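Local coordinates for penicillin binding protein transpeptidase domain protein (Escherichia coli, PDB 4BJQ), which belongs to the penicillin-binding protein family and is a short alpha/beta fragment that pairs with a second copy of itself, at residues Ile17-Gly20 against Asp21-Lys24; Pro58-Ala61 against Asp62-Lys66; Asn31-Leu34 against Asp35-Ser38. One frame throughout, in Å; residues are numbered along the deposited sequence.

Interaction 1 of 3, residues Ile17-Gly20 against Asp21-Lys24; sequences ISVG and DRWK. With SO4 (sulfate ion), chain I.
Sulfate oxygen O2 is gripped from both segments: Ser-18 N donates to it over 3.1 Å, and Arg-22 NH2 reaches the same O2 along a nearly straight bond (164°). The hydroxyl adds a third hold on the ion, Ser-18 OG giving its proton to sulfate O3 at 2.9 Å. With chi1 near -56°, OG stands beside its own backbone N, which lets the hydroxyl and the amide serve neighbouring oxygens of one anion. The guanidinium meets the sulfate at its edge, the sulfur lying in its plane, while Ser-18 O sits 3.9 Å above one face and toward the rim. The Arg-22 chain is bent at chi3 (-133°), and this kink turns the NH2 branch to the ion. The sulfate, probably from the crystallisation liquor, may mark a place able to hold an anion at the start of helix 19-30, where the helix end may add to the attraction.

Backbone bonds wind this first turn: Asp-21 N to Ser-18 O at 2.9 Å, Trp-23 N to Val-19 O at 3.0 Å, and Lys-24 N to Gly-20 O at 3.2 Å. Val-19 O also receives a weak bond from Arg-22 N. Val-19 and Trp-23 point the same way, side by side, with Val-19 CG2 4.2 Å from indole CD1, and Gly-20 CA lies at the indole edge. Leu-69, in the loop between helix 58-66 and strand 72-76, covers Val-19, Arg-22 and Trp-23, while Val-19 and Ile-17 of the second subunit pack on Val-19 and Trp-23 respectively.

Interaction 2 of 3, residues Pro58-Ala61 against Asp62-Lys66; sequences PDMA and DYIKK
Contacts four residues apart along an alpha-helix make up this local interaction, which spans helix 58-66; in the chain this helix follows strand 50-56 and precedes strand 72-76. The helix is amphipathic: Ala-61 and Ile-64 are buried, whereas Pro-58, Asp-59, Asp-62, Tyr-63 and Lys-65 are exposed. Its regularity shows in the successive i to i+4 backbone bonds, of which Asp-62 N to Pro-58 O is short and straight (2.7 Å, 172°). Ile-64 N to Met-60 O follows at 3.1 Å and Lys-65 N to Ala-61 O at 2.9 Å, whereas the bond from Tyr-63 N to Asp-59 O is weak.

On the inner side the apolar partners reach two elements of the fold. Met-60 touches Leu-30 and Ile-64 touches Leu-26, both on helix 19-30; Ala-61 meets Leu-74 and Ile-64 also meets Ile-72 on strand 72-76, and Ile-4 of the second subunit packs on Ile-64. Tyr-63 has its ring anti to the backbone N (chi1 174°), which carries the ring away from the preceding turn and onto Ala-25 and Ala-29; Met-60 O lies at the ring edge, near its plane.

On the polar side, Asp-62 folds its carboxylate back over the previous turn, leaving OD1 3.1 Å from Pro-58 O, two acceptors with no bond between them. Asp-59 OD1, by contrast, takes a weak bond from Met-60 N. Met-60 and Ile-64 cross obliquely, the methionine CG resting 3.8 Å from Ile-64 CD1, and that same methyl also lies 3.4 Å from Met-60 O.

Interaction 3 of 3, residues Asn31-Leu34 against Asp35-Ser38; sequences NIPL and DQLS
Gln-36 runs back over Ile-32 and Pro-33, crossing the first side chain at about a right angle and lying alongside the second. Its CB meets Ile-32 CG2 at 3.7 Å and Pro-33 O at 3.4 Å. Beyond CG the chain is extended (chi2 178°), which brings Gln-36 CD to 4.1 Å from both CG and CD of Pro-33. At the tip the two branches part: OE1 is 3.9 Å from Ile-32 CG2, and NE2 is 3.8 Å from Pro-33 CG.

Pro-33 O takes a straight bond from Leu-37 N (165°) and a weak one from Gln-36 N. The next carbonyl, Leu-34 O, accepts twice, from Ser-38 N at 2.8 Å and from Ser-38 OG at 3.0 Å; the hydroxyl approaches from above the carbonyl plane, 45° out of it. Leu-34 CD1 and Leu-37 CD2 pack together, and both leucines rest on Ala-27 of helix 19-30. With Asn-31 closing that helix in a Schellman motif and Pro-33 at the N-cap of helix 34-42, the 4.2 Å approach of Ile-32 CG2 to Leu-37 CB fits a hydrophobic staple.

How the interactions relate
All three are local helix contacts, but at different stages of a helix. Interactions 1 and 3 lie at helix starts, and interaction 2 runs the length of helix 58-66. Interactions 1 and 2 are partly buried and both reach the second subunit through apolar side chains; interaction 3 is a surface contact, although its Ser-38 still packs on Ile-17 of the second subunit. Chemistry follows place: an anion is bound in interaction 1, carbon packing faces helix 19-30 and strand 72-76 in interaction 2, and a probable hydrophobic staple marks interaction 3. Interactions 1 and 3 touch, Leu-34 CD1 standing 3.7 Å from Trp-23 O. Interaction 2 stays clear of both, about 6 Å from interaction 1 and 7 Å from interaction 3 at the nearest atoms.

Interaction 1 of 3, residues Ile17-Gly20 against Asp21-Lys24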
loop_
_atom_site.group_PDB
_atom_site.type_symbol
_atom_site.label_atom_id
_atom_site.label_comp_id
_atom_site.label_asym_id
_atom_site.label_seq_id
_atom_site.Cartn_x
_atom_site.Cartn_y
_atom_site.Cartn_z
ATOM N N ILE A 17 1.970 -5.879 2.601
ATOM C CA ILE A 17 2.380 -6.170 1.224
ATOM C C ILE A 17 1.176 -6.544 0.330
ATOM O O ILE A 17 1.184 -6.292 -0.885
ATOM C CB ILE A 17 3.531 -7.254 1.179
ATOM C CG1 ILE A 17 4.047 -7.436 -0.255
ATOM C CG2 ILE A 17 3.073 -8.590 1.782
ATOM C CD1 ILE A 17 5.399 -8.121 -0.358
ATOM N N SER A 18 0.141 -7.119 0.944
ATOM C CA SER A 18 -1.070 -7.526 0.212
ATOM C C SER A 18 -2.246 -6.542 0.327
ATOM O O SER A 18 -3.395 -6.898 0.021
ATOM C CB SER A 18 -1.511 -8.930 0.652
ATOM O OG SER A 18 -0.455 -9.841 0.472
ATOM N N VAL A 19 -1.960 -5.315 0.755
ATOM C CA VAL A 19 -2.994 -4.279 0.940
ATOM C C VAL A 19 -3.880 -4.082 -0.302
ATOM O O VAL A 19 -5.037 -3.672 -0.183
ATOM C CB VAL A 19 -2.367 -2.934 1.399
ATOM C CG1 VAL A 19 -1.635 -2.232 0.257
ATOM C CG2 VAL A 19 -3.415 -2.026 2.025
ATOM N N GLY A 20 -3.334 -4.376 -1.483
ATOM C CA GLY A 20 -4.114 -4.381 -2.732
ATOM C C GLY A 20 -5.386 -5.221 -2.705
ATOM O O GLY A 20 -6.416 -4.790 -3.218
ATOM N N ASP A 21 -5.327 -6.405 -2.088
ATOM C CA ASP A 21 -6.516 -7.264 -1.900
ATOM C C ASP A 21 -7.607 -6.523 -1.125
ATOM O O ASP A 21 -8.817 -6.690 -1.382
ATOM C CB ASP A 21 -6.176 -8.527 -1.092
ATOM C CG ASP A 21 -5.222 -9.466 -1.816
ATOM O OD1 ASP A 21 -5.158 -9.435 -3.062
ATOM O OD2 ASP A 21 -4.546 -10.249 -1.110
ATOM N N ARG A 22 -7.168 -5.722 -0.160
ATOM C CA ARG A 22 -8.085 -5.008 0.709
ATOM C C ARG A 22 -8.683 -3.773 0.052
ATOM O O ARG A 22 -9.821 -3.424 0.338
ATOM C CB ARG A 22 -7.402 -4.665 2.028
ATOM C CG ARG A 22 -7.361 -5.866 2.929
ATOM C CD ARG A 22 -6.542 -5.655 4.161
ATOM N NE ARG A 22 -5.707 -6.831 4.247
ATOM C CZ ARG A 22 -4.389 -6.841 4.087
ATOM N NH1 ARG A 22 -3.716 -5.707 3.918
ATOM N NH2 ARG A 22 -3.752 -7.997 4.145
ATOM N N TRP A 23 -7.918 -3.113 -0.812
ATOM C CA TRP A 23 -8.471 -2.032 -1.643
ATOM C C TRP A 23 -9.609 -2.543 -2.520
ATOM O O TRP A 23 -10.669 -1.919 -2.584
ATOM C CB TRP A 23 -7.399 -1.352 -2.504
ATOM C CG TRP A 23 -6.514 -0.406 -1.717
ATOM C CD1 TRP A 23 -5.171 -0.542 -1.490
ATOM C CD2 TRP A 23 -6.914 0.805 -1.038
ATOM N NE1 TRP A 23 -4.710 0.505 -0.734
ATOM C CE2 TRP A 23 -5.753 1.343 -0.431
ATOM C CE3 TRP A 23 -8.136 1.484 -0.884
ATOM C CZ2 TRP A 23 -5.772 2.541 0.311
ATOM C CZ3 TRP A 23 -8.159 2.668 -0.153
ATOM C CH2 TRP A 23 -6.977 3.184 0.447
ATOM N N LYS A 24 -9.380 -3.670 -3.194
ATOM C CA LYS A 24 -10.430 -4.368 -3.948
ATOM C C LYS A 24 -11.634 -4.679 -3.068
ATOM O O LYS A 24 -12.765 -4.483 -3.481
ATOM C CB LYS A 24 -9.912 -5.684 -4.520
ATOM C CG LYS A 24 -9.116 -5.548 -5.789
ATOM C CD LYS A 24 -8.458 -6.889 -6.145
ATOM C CE LYS A 24 -7.158 -6.658 -6.919
ATOM N NZ LYS A 24 -7.370 -5.743 -8.101
HETATM S S SO4 I . -0.538 -8.916 4.251
HETATM O O1 SO4 I . 0.158 -8.986 5.540
HETATM O O2 SO4 I . -0.712 -7.518 3.852
HETATM O O3 SO4 I . 0.234 -9.658 3.238
HETATM O O4 SO4 I . -1.829 -9.592 4.395
#

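Interaction 2 of 3, residues Pro58-Ala61 against Asp62-Lys66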
loop_
_atom_site.group_PDB
_atom_site.type_symbol
_atom_site.label_atom_id
_atom_site.label_comp_id
_atom_site.label_asym_id
_atom_site.label_seq_id
_atom_site.Cartn_x
_atom_site.Cartn_y
_atom_site.Cartn_z
ATOM N N PRO A 58 -23.687 0.290 10.297
ATOM C CA PRO A 58 -22.541 -0.245 11.056
ATOM C C PRO A 58 -21.925 -1.540 10.489
ATOM O O PRO A 58 -20.699 -1.674 10.480
ATOM C CB PRO A 58 -23.121 -0.492 12.450
ATOM C CG PRO A 58 -24.244 0.501 12.572
ATOM C CD PRO A 58 -24.794 0.708 11.182
ATOM N N ASP A 59 -22.765 -2.471 10.032
ATOM C CA ASP A 59 -22.306 -3.732 9.439
ATOM C C ASP A 59 -21.249 -3.510 8.336
ATOM O O ASP A 59 -20.142 -4.062 8.398
ATOM C CB ASP A 59 -23.500 -4.583 8.928
ATOM C CG ASP A 59 -24.386 -3.846 7.912
ATOM O OD1 ASP A 59 -24.270 -2.601 7.771
ATOM O OD2 ASP A 59 -25.215 -4.524 7.249
ATOM N N MET A 60 -21.605 -2.706 7.337
ATOM C CA MET A 60 -20.671 -2.293 6.294
ATOM C C MET A 60 -19.504 -1.423 6.812
ATOM O O MET A 60 -18.373 -1.590 6.364
ATOM C CB MET A 60 -21.409 -1.563 5.169
ATOM C CG MET A 60 -20.512 -1.250 3.985
ATOM S SD MET A 60 -21.406 -0.674 2.533
ATOM C CE MET A 60 -22.129 -2.204 1.961
ATOM N N ALA A 61 -19.777 -0.510 7.741
ATOM C CA ALA A 61 -18.741 0.407 8.257
ATOM C C ALA A 61 -17.657 -0.279 9.110
ATOM O O ALA A 61 -16.464 0.012 8.955
ATOM C CB ALA A 61 -19.378 1.585 9.028
ATOM N N ASP A 62 -18.078 -1.172 10.009
ATOM C CA ASP A 62 -17.147 -2.000 10.774
ATOM C C ASP A 62 -16.287 -2.852 9.843
ATOM O O ASP A 62 -15.084 -2.922 10.017
ATOM C CB ASP A 62 -17.888 -2.927 11.744
ATOM C CG ASP A 62 -18.647 -2.181 12.826
ATOM O OD1 ASP A 62 -18.750 -0.940 12.767
ATOM O OD2 ASP A 62 -19.165 -2.852 13.748
ATOM N N TYR A 63 -16.917 -3.496 8.858
ATOM C CA TYR A 63 -16.193 -4.295 7.852
ATOM C C TYR A 63 -15.077 -3.464 7.197
ATOM O O TYR A 63 -13.936 -3.926 7.082
ATOM C CB TYR A 63 -17.157 -4.845 6.784
ATOM C CG TYR A 63 -16.472 -5.564 5.634
ATOM C CD1 TYR A 63 -16.130 -6.912 5.735
ATOM C CD2 TYR A 63 -16.162 -4.894 4.443
ATOM C CE1 TYR A 63 -15.503 -7.582 4.687
ATOM C CE2 TYR A 63 -15.531 -5.555 3.389
ATOM C CZ TYR A 63 -15.204 -6.899 3.522
ATOM O OH TYR A 63 -14.579 -7.572 2.493
ATOM N N ILE A 64 -15.414 -2.243 6.792
ATOM C CA ILE A 64 -14.455 -1.336 6.154
ATOM C C ILE A 64 -13.347 -0.913 7.116
ATOM O O ILE A 64 -12.181 -0.899 6.741
ATOM C CB ILE A 64 -15.168 -0.127 5.511
ATOM C CG1 ILE A 64 -15.869 -0.589 4.229
ATOM C CG2 ILE A 64 -14.178 1.020 5.198
ATOM C CD1 ILE A 64 -17.029 0.249 3.834
ATOM N N LYS A 65 -13.705 -0.611 8.361
ATOM C CA LYS A 65 -12.708 -0.292 9.378
ATOM C C LYS A 65 -11.673 -1.406 9.547
ATOM O O LYS A 65 -10.474 -1.137 9.599
ATOM C CB LYS A 65 -13.369 -0.000 10.723
ATOM C CG LYS A 65 -12.476 0.833 11.675
ATOM C CD LYS A 65 -12.553 0.277 13.101
ATOM C CE LYS A 65 -12.775 1.378 14.149
ATOM N NZ LYS A 65 -11.673 2.390 14.228
ATOM N N LYS A 66 -12.143 -2.651 9.589
ATOM C CA LYS A 66 -11.280 -3.812 9.855
ATOM C C LYS A 66 -10.324 -4.151 8.703
ATOM O O LYS A 66 -9.362 -4.906 8.889
ATOM C CB LYS A 66 -12.115 -5.031 10.250
ATOM C CG LYS A 66 -12.813 -4.895 11.591
ATOM C CD LYS A 66 -13.466 -6.214 11.997
ATOM C CE LYS A 66 -14.584 -6.013 13.017
ATOM N NZ LYS A 66 -14.109 -5.516 14.336
#

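Interaction 3 of 3, residues Asn31-Leu34 against Asp35-Ser38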
loop_
_atom_site.group_PDB
_atom_site.type_symbol
_atom_site.label_atom_id
_atom_site.label_comp_id
_atom_site.label_asym_id
_atom_site.label_seq_id
_atom_site.Cartn_x
_atom_site.Cartn_y
_atom_site.Cartn_z
ATOM N N ASN A 31 -19.559 -1.125 -3.916
ATOM C CA ASN A 31 -20.013 -1.238 -5.325
ATOM C C ASN A 31 -19.630 0.001 -6.149
ATOM O O ASN A 31 -20.431 0.554 -6.913
ATOM C CB ASN A 31 -21.518 -1.572 -5.424
ATOM C CG ASN A 31 -21.923 -2.167 -6.792
ATOM O OD1 ASN A 31 -21.376 -3.169 -7.250
ATOM N ND2 ASN A 31 -22.911 -1.564 -7.417
ATOM N N ILE A 32 -18.400 0.444 -5.939
ATOM C CA ILE A 32 -17.775 1.468 -6.748
ATOM C C ILE A 32 -16.600 0.785 -7.448
ATOM O O ILE A 32 -15.679 0.293 -6.765
ATOM C CB ILE A 32 -17.239 2.648 -5.887
ATOM C CG1 ILE A 32 -18.356 3.268 -5.031
ATOM C CG2 ILE A 32 -16.620 3.727 -6.784
ATOM C CD1 ILE A 32 -17.843 4.209 -3.905
ATOM N N PRO A 33 -16.629 0.735 -8.798
ATOM C CA PRO A 33 -15.487 0.229 -9.566
ATOM C C PRO A 33 -14.166 0.792 -9.008
ATOM O O PRO A 33 -14.109 1.963 -8.631
ATOM C CB PRO A 33 -15.750 0.763 -10.974
ATOM C CG PRO A 33 -17.262 0.796 -11.075
ATOM C CD PRO A 33 -17.761 1.119 -9.670
ATOM N N LEU A 34 -13.132 -0.036 -8.933
ATOM C CA LEU A 34 -11.861 0.394 -8.339
ATOM C C LEU A 34 -11.314 1.626 -9.049
ATOM O O LEU A 34 -10.820 2.549 -8.404
ATOM C CB LEU A 34 -10.834 -0.739 -8.365
ATOM C CG LEU A 34 -9.612 -0.619 -7.433
ATOM C CD1 LEU A 34 -9.996 -0.534 -5.979
ATOM C CD2 LEU A 34 -8.694 -1.800 -7.651
ATOM N N ASP A 35 -11.436 1.635 -10.377
ATOM C CA ASP A 35 -10.981 2.744 -11.206
ATOM C C ASP A 35 -11.672 4.056 -10.857
ATOM O O ASP A 35 -11.041 5.115 -10.891
ATOM C CB ASP A 35 -11.198 2.425 -12.688
ATOM C CG ASP A 35 -10.299 1.319 -13.179
ATOM O OD1 ASP A 35 -9.289 1.019 -12.504
ATOM O OD2 ASP A 35 -10.605 0.749 -14.247
ATOM N N GLN A 36 -12.963 3.987 -10.535
ATOM C CA GLN A 36 -13.701 5.178 -10.105
ATOM C C GLN A 36 -13.218 5.633 -8.738
ATOM O O GLN A 36 -13.015 6.826 -8.501
ATOM C CB GLN A 36 -15.205 4.900 -10.024
ATOM C CG GLN A 36 -15.997 5.251 -11.267
ATOM C CD GLN A 36 -17.481 4.909 -11.134
ATOM O OE1 GLN A 36 -18.100 5.129 -10.083
ATOM N NE2 GLN A 36 -18.058 4.366 -12.207
ATOM N N LEU A 37 -13.060 4.665 -7.843
ATOM C CA LEU A 37 -12.633 4.923 -6.464
ATOM C C LEU A 37 -11.261 5.588 -6.451
ATOM O O LEU A 37 -11.068 6.602 -5.780
ATOM C CB LEU A 37 -12.613 3.618 -5.681
ATOM C CG LEU A 37 -12.318 3.600 -4.179
ATOM C CD1 LEU A 37 -13.327 4.449 -3.424
ATOM C CD2 LEU A 37 -12.342 2.147 -3.678
ATOM N N SER A 38 -10.328 5.012 -7.214
ATOM C CA SER A 38 -8.972 5.547 -7.370
ATOM C C SER A 38 -8.963 6.943 -7.966
ATOM O O SER A 38 -8.285 7.820 -7.445
ATOM C CB SER A 38 -8.108 4.628 -8.235
ATOM O OG SER A 38 -7.998 3.360 -7.626
#